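Putative periplasmic or exported protein (Salmonella enterica subsp. enterica serovar Typhimurium, PDB 4GQZ) probably binds copper in the bacterial periplasm and is linked to copper resistance, forming a V-shaped dimer in the crystal. Local coordinates at residues E21-V24 against D25-Q29; T30-S33 against R34-Y38. All coordinates share one frame; numbering follows the deposited sequence.

Interaction 1. Residues E21-V24 against D25-Q29; sequences EQIV and DTIDQ
Asp25 meets Glu21 one helical turn back, its N lying 2.8 Å from Glu21 O in a nearly straight bond (N-H...O 167°). The Asp25 carboxylate also leans toward that turn: CG stands anti to its own carbonyl carbon (chi1 -68°), which sets CG 3.0 Å from Glu21 O without any bond between the two acceptor groups. OD1 accepts a hydrogen bond from Trp123 NE1. Val24 contributes mainly through its backbone: Val24 O receives Asp28 N at 2.9 Å, almost in line with N-H (173°). Its branched side chain packs on Leu47, Tyr65 and Trp123. Ile23 and Ile27 lie side by side and point the same way, with Ile23 CG2 4.0 Å from Ile27 CD1, so that the two side chains make a continuous apolar patch one turn long; Ile23 also packs on Pro59 of the second subunit. In the backbone, Ile27 N reaches Ile23 O at 3.0 Å. This ladder of i to i+4 bonds is that of a regular alpha-helix, here an amphipathic one: helix 20-28 sets its apolar residues against the neighbouring strands, and Gln29 is the first residue to leave helical backbone angles.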
ATOM      1  N   GLU B  21       1.627   5.196   0.811  1.00 18.67           N
ATOM      2  CA  GLU B  21       2.670   5.849   0.018  1.00 21.56           C
ATOM      3  C   GLU B  21       2.683   7.367   0.202  1.00 21.84           C
ATOM      4  O   GLU B  21       3.750   7.978   0.328  1.00 19.58           O
ATOM      5  CB  GLU B  21       2.523   5.533  -1.474  1.00 22.14           C
ATOM      6  CG  GLU B  21       2.810   4.090  -1.843  1.00 23.55           C
ATOM      7  CD  GLU B  21       3.214   3.918  -3.305  1.00 29.19           C
ATOM      8  OE1 GLU B  21       3.351   4.936  -4.035  1.00 31.56           O
ATOM      9  OE2 GLU B  21       3.405   2.746  -3.725  1.00 31.18           O
ATOM     10  N   GLN B  22       1.501   7.975   0.185  1.00 21.59           N
ATOM     11  CA  GLN B  22       1.387   9.409   0.414  1.00 20.91           C
ATOM     12  C   GLN B  22       1.876   9.774   1.812  1.00 21.17           C
ATOM     13  O   GLN B  22       2.465  10.834   2.004  1.00 20.97           O
ATOM     14  CB  GLN B  22      -0.061   9.886   0.203  1.00 22.28           C
ATOM     15  CG  GLN B  22      -0.582   9.660  -1.218  1.00 24.79           C
ATOM     16  CD  GLN B  22      -2.085   9.935  -1.371  1.00 25.95           C
ATOM     17  OE1 GLN B  22      -2.869   9.774  -0.433  1.00 24.70           O
ATOM     18  NE2 GLN B  22      -2.482  10.356  -2.566  1.00 26.78           N
ATOM     19  N   ILE B  23       1.646   8.903   2.789  1.00 19.93           N
ATOM     20  CA  ILE B  23       2.125   9.183   4.154  1.00 20.19           C
ATOM     21  C   ILE B  23       3.652   9.143   4.198  1.00 19.03           C
ATOM     22  O   ILE B  23       4.293  10.069   4.704  1.00 18.74           O
ATOM     23  CB  ILE B  23       1.596   8.170   5.180  1.00 19.25           C
ATOM     24  CG1 ILE B  23       0.077   8.277   5.310  1.00 21.19           C
ATOM     25  CG2 ILE B  23       2.244   8.390   6.542  1.00 22.39           C
ATOM     26  CD1 ILE B  23      -0.527   7.186   6.184  1.00 21.50           C
ATOM     27  N   VAL B  24       4.226   8.052   3.692  1.00 17.81           N
ATOM     28  CA  VAL B  24       5.679   7.905   3.623  1.00 19.14           C
ATOM     29  C   VAL B  24       6.315   9.053   2.851  1.00 18.40           C
ATOM     30  O   VAL B  24       7.251   9.711   3.364  1.00 19.35           O
ATOM     31  CB  VAL B  24       6.061   6.534   3.035  1.00 20.10           C
ATOM     32  CG1 VAL B  24       7.560   6.450   2.761  1.00 17.15           C
ATOM     33  CG2 VAL B  24       5.627   5.432   3.996  1.00 18.82           C
ATOM     34  N   ASP B  25       5.803   9.328   1.645  1.00 18.89           N
ATOM     35  CA  ASP B  25       6.286  10.462   0.850  1.00 19.50           C
ATOM     36  C   ASP B  25       6.201  11.783   1.623  1.00 20.36           C
ATOM     37  O   ASP B  25       7.123  12.592   1.588  1.00 18.06           O
ATOM     38  CB  ASP B  25       5.476  10.618  -0.444  1.00 21.08           C
ATOM     39  CG  ASP B  25       5.700   9.486  -1.420  1.00 22.36           C
ATOM     40  OD1 ASP B  25       6.639   8.693  -1.211  1.00 21.54           O
ATOM     41  OD2 ASP B  25       4.922   9.387  -2.401  1.00 25.73           O
ATOM     42  N   THR B  26       5.083  12.010   2.305  1.00 20.15           N
ATOM     43  CA  THR B  26       4.890  13.281   3.008  1.00 21.23           C
ATOM     44  C   THR B  26       5.942  13.441   4.095  1.00 20.16           C
ATOM     45  O   THR B  26       6.557  14.514   4.251  1.00 21.04           O
ATOM     46  CB  THR B  26       3.484  13.367   3.655  1.00 22.32           C
ATOM     47  OG1 THR B  26       2.471  13.219   2.640  1.00 22.52           O
ATOM     48  CG2 THR B  26       3.307  14.689   4.371  1.00 20.34           C
ATOM     49  N   ILE B  27       6.165  12.368   4.846  1.00 18.45           N
ATOM     50  CA  ILE B  27       7.094  12.442   5.969  1.00 18.91           C
ATOM     51  C   ILE B  27       8.532  12.581   5.489  1.00 19.91           C
ATOM     52  O   ILE B  27       9.279  13.453   5.959  1.00 20.90           O
ATOM     53  CB  ILE B  27       6.957  11.225   6.893  1.00 19.62           C
ATOM     54  CG1 ILE B  27       5.558  11.172   7.513  1.00 20.87           C
ATOM     55  CG2 ILE B  27       7.968  11.291   8.025  1.00 21.11           C
ATOM     56  CD1 ILE B  27       5.383  10.010   8.480  1.00 20.59           C
ATOM     57  N   ASP B  28       8.934  11.735   4.552  1.00 18.87           N
ATOM     58  CA  ASP B  28      10.314  11.771   4.050  1.00 19.36           C
ATOM     59  C   ASP B  28      10.626  13.113   3.410  1.00 20.05           C
ATOM     60  O   ASP B  28      11.750  13.609   3.493  1.00 19.29           O
ATOM     61  CB  ASP B  28      10.524  10.650   3.032  1.00 17.68           C
ATOM     62  CG  ASP B  28      11.969  10.135   2.997  1.00 20.47           C
ATOM     63  OD1 ASP B  28      12.829  10.583   3.803  1.00 19.39           O
ATOM     64  OD2 ASP B  28      12.250   9.259   2.158  1.00 19.25           O
ATOM     65  N   GLN B  29       9.625  13.720   2.780  1.00 19.91           N
ATOM     66  CA  GLN B  29       9.873  14.925   2.009  1.00 21.16           C
ATOM     67  C   GLN B  29       9.589  16.192   2.799  1.00 23.33           C
ATOM     68  O   GLN B  29       9.653  17.282   2.233  1.00 25.53           O
ATOM     69  CB  GLN B  29       9.054  14.913   0.716  1.00 21.90           C
ATOM     70  CG  GLN B  29       9.441  13.806  -0.267  1.00 20.14           C
ATOM     71  CD  GLN B  29       8.495  13.729  -1.447  1.00 22.52           C
ATOM     72  OE1 GLN B  29       7.937  14.742  -1.862  1.00 25.51           O
ATOM     73  NE2 GLN B  29       8.303  12.528  -1.994  1.00 20.75           N
TER

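Interaction 2. Residues T30-S33 against R34-Y38; sequences TPQS and RPLPY
Thr30 meets Arg34 through both its backbone and its side chain. Thr30 O accepts Arg34 NH1 at 3.0 Å, from close to the guanidinium plane, while the methyl CG2 lies over one face of the same group, 3.6 Å from Arg34 NH1. The methyl owes this place to OG1 standing anti to the Thr30 nitrogen (chi1 -177°), which leaves CG2 between N and the carbonyl carbon. CG2 also meets Leu36 CD2 tip to tip at 3.6 Å. Past Pro31, the centre of an inverse gamma turn, Gln32 returns a second carbonyl to the arginine: Gln32 O lies 2.8 Å from Arg34 NH1, virtually in the guanidinium plane, though the N-H is bent off line (136°). The Gln32 side chain crosses Leu36 at about a right angle and brings OE1 to 3.4 Å from Leu36 CD1. At Ser33 the contact is with the aliphatic part of Arg34, whose CD comes to 3.8 Å from Ser33 C because the chain folds back at chi2 (-47°). A cis peptide before Pro35 then redirects the backbone. With two carbonyls on NH1, and NH2 bonded to Leu83 O, the guanidinium is fixed in rotation, and its positive charge is probably stabilised in part by main-chain carbonyl dipoles.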
ATOM      1  N   THR B  30       9.286  16.060   4.089  1.00 22.60           N
ATOM      2  CA  THR B  30       8.936  17.246   4.876  1.00 26.26           C
ATOM      3  C   THR B  30      10.127  18.214   4.897  1.00 27.60           C
ATOM      4  O   THR B  30      11.264  17.815   5.162  1.00 26.42           O
ATOM      5  CB  THR B  30       8.410  16.913   6.304  1.00 27.17           C
ATOM      6  OG1 THR B  30       8.023  18.124   6.976  1.00 31.92           O
ATOM      7  CG2 THR B  30       9.472  16.248   7.131  1.00 29.99           C
ATOM      8  N   PRO B  31       9.875  19.484   4.558  1.00 29.00           N
ATOM      9  CA  PRO B  31      10.957  20.473   4.492  1.00 30.91           C
ATOM     10  C   PRO B  31      11.248  21.093   5.853  1.00 32.13           C
ATOM     11  O   PRO B  31      11.185  22.316   5.993  1.00 35.14           O
ATOM     12  CB  PRO B  31      10.380  21.539   3.565  1.00 31.42           C
ATOM     13  CG  PRO B  31       8.911  21.508   3.866  1.00 31.65           C
ATOM     14  CD  PRO B  31       8.586  20.047   4.112  1.00 30.26           C
ATOM     15  N   GLN B  32      11.544  20.260   6.840  1.00 30.30           N
ATOM     16  CA  GLN B  32      11.983  20.738   8.146  1.00 34.16           C
ATOM     17  C   GLN B  32      13.319  20.101   8.467  1.00 33.08           C
ATOM     18  O   GLN B  32      13.631  19.013   7.973  1.00 29.69           O
ATOM     19  CB  GLN B  32      11.009  20.315   9.241  1.00 32.51           C
ATOM     20  CG  GLN B  32       9.594  20.824   9.117  1.00 35.63           C
ATOM     21  CD  GLN B  32       8.675  20.062  10.044  1.00 37.05           C
ATOM     22  OE1 GLN B  32       9.143  19.294  10.885  1.00 38.33           O
ATOM     23  NE2 GLN B  32       7.369  20.252   9.890  1.00 41.42           N
ATOM     24  N   SER B  33      14.103  20.768   9.309  1.00 33.46           N
ATOM     25  CA  SER B  33      15.322  20.162   9.821  1.00 31.40           C
ATOM     26  C   SER B  33      14.932  18.992  10.710  1.00 27.85           C
ATOM     27  O   SER B  33      13.819  18.943  11.243  1.00 26.67           O
ATOM     28  CB  SER B  33      16.153  21.189  10.597  1.00 34.22           C
ATOM     29  OG  SER B  33      15.369  22.325  10.926  1.00 38.52           O
ATOM     30  N   ARG B  34      15.829  18.028  10.846  1.00 25.46           N
ATOM     31  CA  ARG B  34      15.572  16.905  11.731  1.00 25.40           C
ATOM     32  C   ARG B  34      16.162  17.237  13.111  1.00 25.79           C
ATOM     33  O   ARG B  34      17.136  17.991  13.207  1.00 25.75           O
ATOM     34  CB  ARG B  34      16.172  15.616  11.153  1.00 24.94           C
ATOM     35  CG  ARG B  34      15.741  15.285   9.702  1.00 25.05           C
ATOM     36  CD  ARG B  34      14.235  15.431   9.535  1.00 25.28           C
ATOM     37  NE  ARG B  34      13.628  14.584   8.496  1.00 22.41           N
ATOM     38  CZ  ARG B  34      13.057  15.051   7.389  1.00 23.23           C
ATOM     39  NH1 ARG B  34      13.037  16.358   7.150  1.00 22.60           N
ATOM     40  NH2 ARG B  34      12.488  14.210   6.526  1.00 23.65           N
ATOM     41  N   PRO B  35      15.577  16.685  14.186  1.00 25.23           N
ATOM     42  CA  PRO B  35      14.444  15.743  14.221  1.00 25.75           C
ATOM     43  C   PRO B  35      13.074  16.372  13.999  1.00 26.28           C
ATOM     44  O   PRO B  35      12.870  17.559  14.262  1.00 26.23           O
ATOM     45  CB  PRO B  35      14.495  15.193  15.649  1.00 27.15           C
ATOM     46  CG  PRO B  35      15.092  16.324  16.456  1.00 25.38           C
ATOM     47  CD  PRO B  35      16.128  16.935  15.535  1.00 26.34           C
ATOM     48  N   LEU B  36      12.140  15.549  13.520  1.00 27.13           N
ATOM     49  CA  LEU B  36      10.726  15.905  13.451  1.00 28.56           C
ATOM     50  C   LEU B  36      10.130  15.775  14.851  1.00 26.00           C
ATOM     51  O   LEU B  36      10.777  15.214  15.735  1.00 27.86           O
ATOM     52  CB  LEU B  36      10.024  14.953  12.482  1.00 28.45           C
ATOM     53  CG  LEU B  36       9.735  15.433  11.062  1.00 28.19           C
ATOM     54  CD1 LEU B  36      10.826  16.316  10.513  1.00 27.10           C
ATOM     55  CD2 LEU B  36       9.491  14.242  10.146  1.00 27.43           C
ATOM     56  N   PRO B  37       8.898  16.296  15.068  1.00 27.37           N
ATOM     57  CA  PRO B  37       8.265  16.191  16.391  1.00 28.45           C
ATOM     58  C   PRO B  37       7.921  14.766  16.827  1.00 30.17           C
ATOM     59  O   PRO B  37       7.824  14.512  18.024  1.00 31.60           O
ATOM     60  CB  PRO B  37       6.987  17.020  16.234  1.00 29.66           C
ATOM     61  CG  PRO B  37       7.312  18.009  15.179  1.00 30.21           C
ATOM     62  CD  PRO B  37       8.191  17.264  14.207  1.00 27.52           C
ATOM     63  N   TYR B  38       7.732  13.857  15.872  1.00 30.32           N
ATOM     64  CA  TYR B  38       7.442  12.454  16.175  1.00 28.22           C
ATOM     65  C   TYR B  38       8.515  11.638  15.465  1.00 27.39           C
ATOM     66  O   TYR B  38       9.217  12.165  14.598  1.00 26.23           O
ATOM     67  CB  TYR B  38       6.051  12.060  15.647  1.00 26.95           C
ATOM     68  CG  TYR B  38       5.896  12.372  14.181  1.00 25.45           C
ATOM     69  CD1 TYR B  38       5.563  13.648  13.763  1.00 27.72           C
ATOM     70  CD2 TYR B  38       6.114  11.398  13.211  1.00 26.72           C
ATOM     71  CE1 TYR B  38       5.455  13.961  12.433  1.00 30.22           C
ATOM     72  CE2 TYR B  38       6.002  11.697  11.872  1.00 27.48           C
ATOM     73  CZ  TYR B  38       5.674  12.985  11.489  1.00 30.22           C
ATOM     74  OH  TYR B  38       5.558  13.311  10.158  1.00 28.47           O
TER

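Read from the N terminus, the two contacts follow each other in series, neither nesting nor crossing, and neither encloses a long loop. Interaction 1 lies almost entirely within helix 20-28; interaction 2 folds the connection between that helix and strand 39-42. They meet again at the helix C-terminus, where Arg34 NH2 comes 3.2 Å from Asp28 O in a weak hydrogen bond, which places the guanidinium beside the helix end. Ile27 adds to the join: Leu36 CD2 packs on its CG2, and the hydroxyl end of Tyr38 lies against its CG1. Asp28 in turn reaches Tyr65, Ser67, His81 and Asn117, which ties this corner to strands 63-68 and 81-82 and to a neighbouring loop.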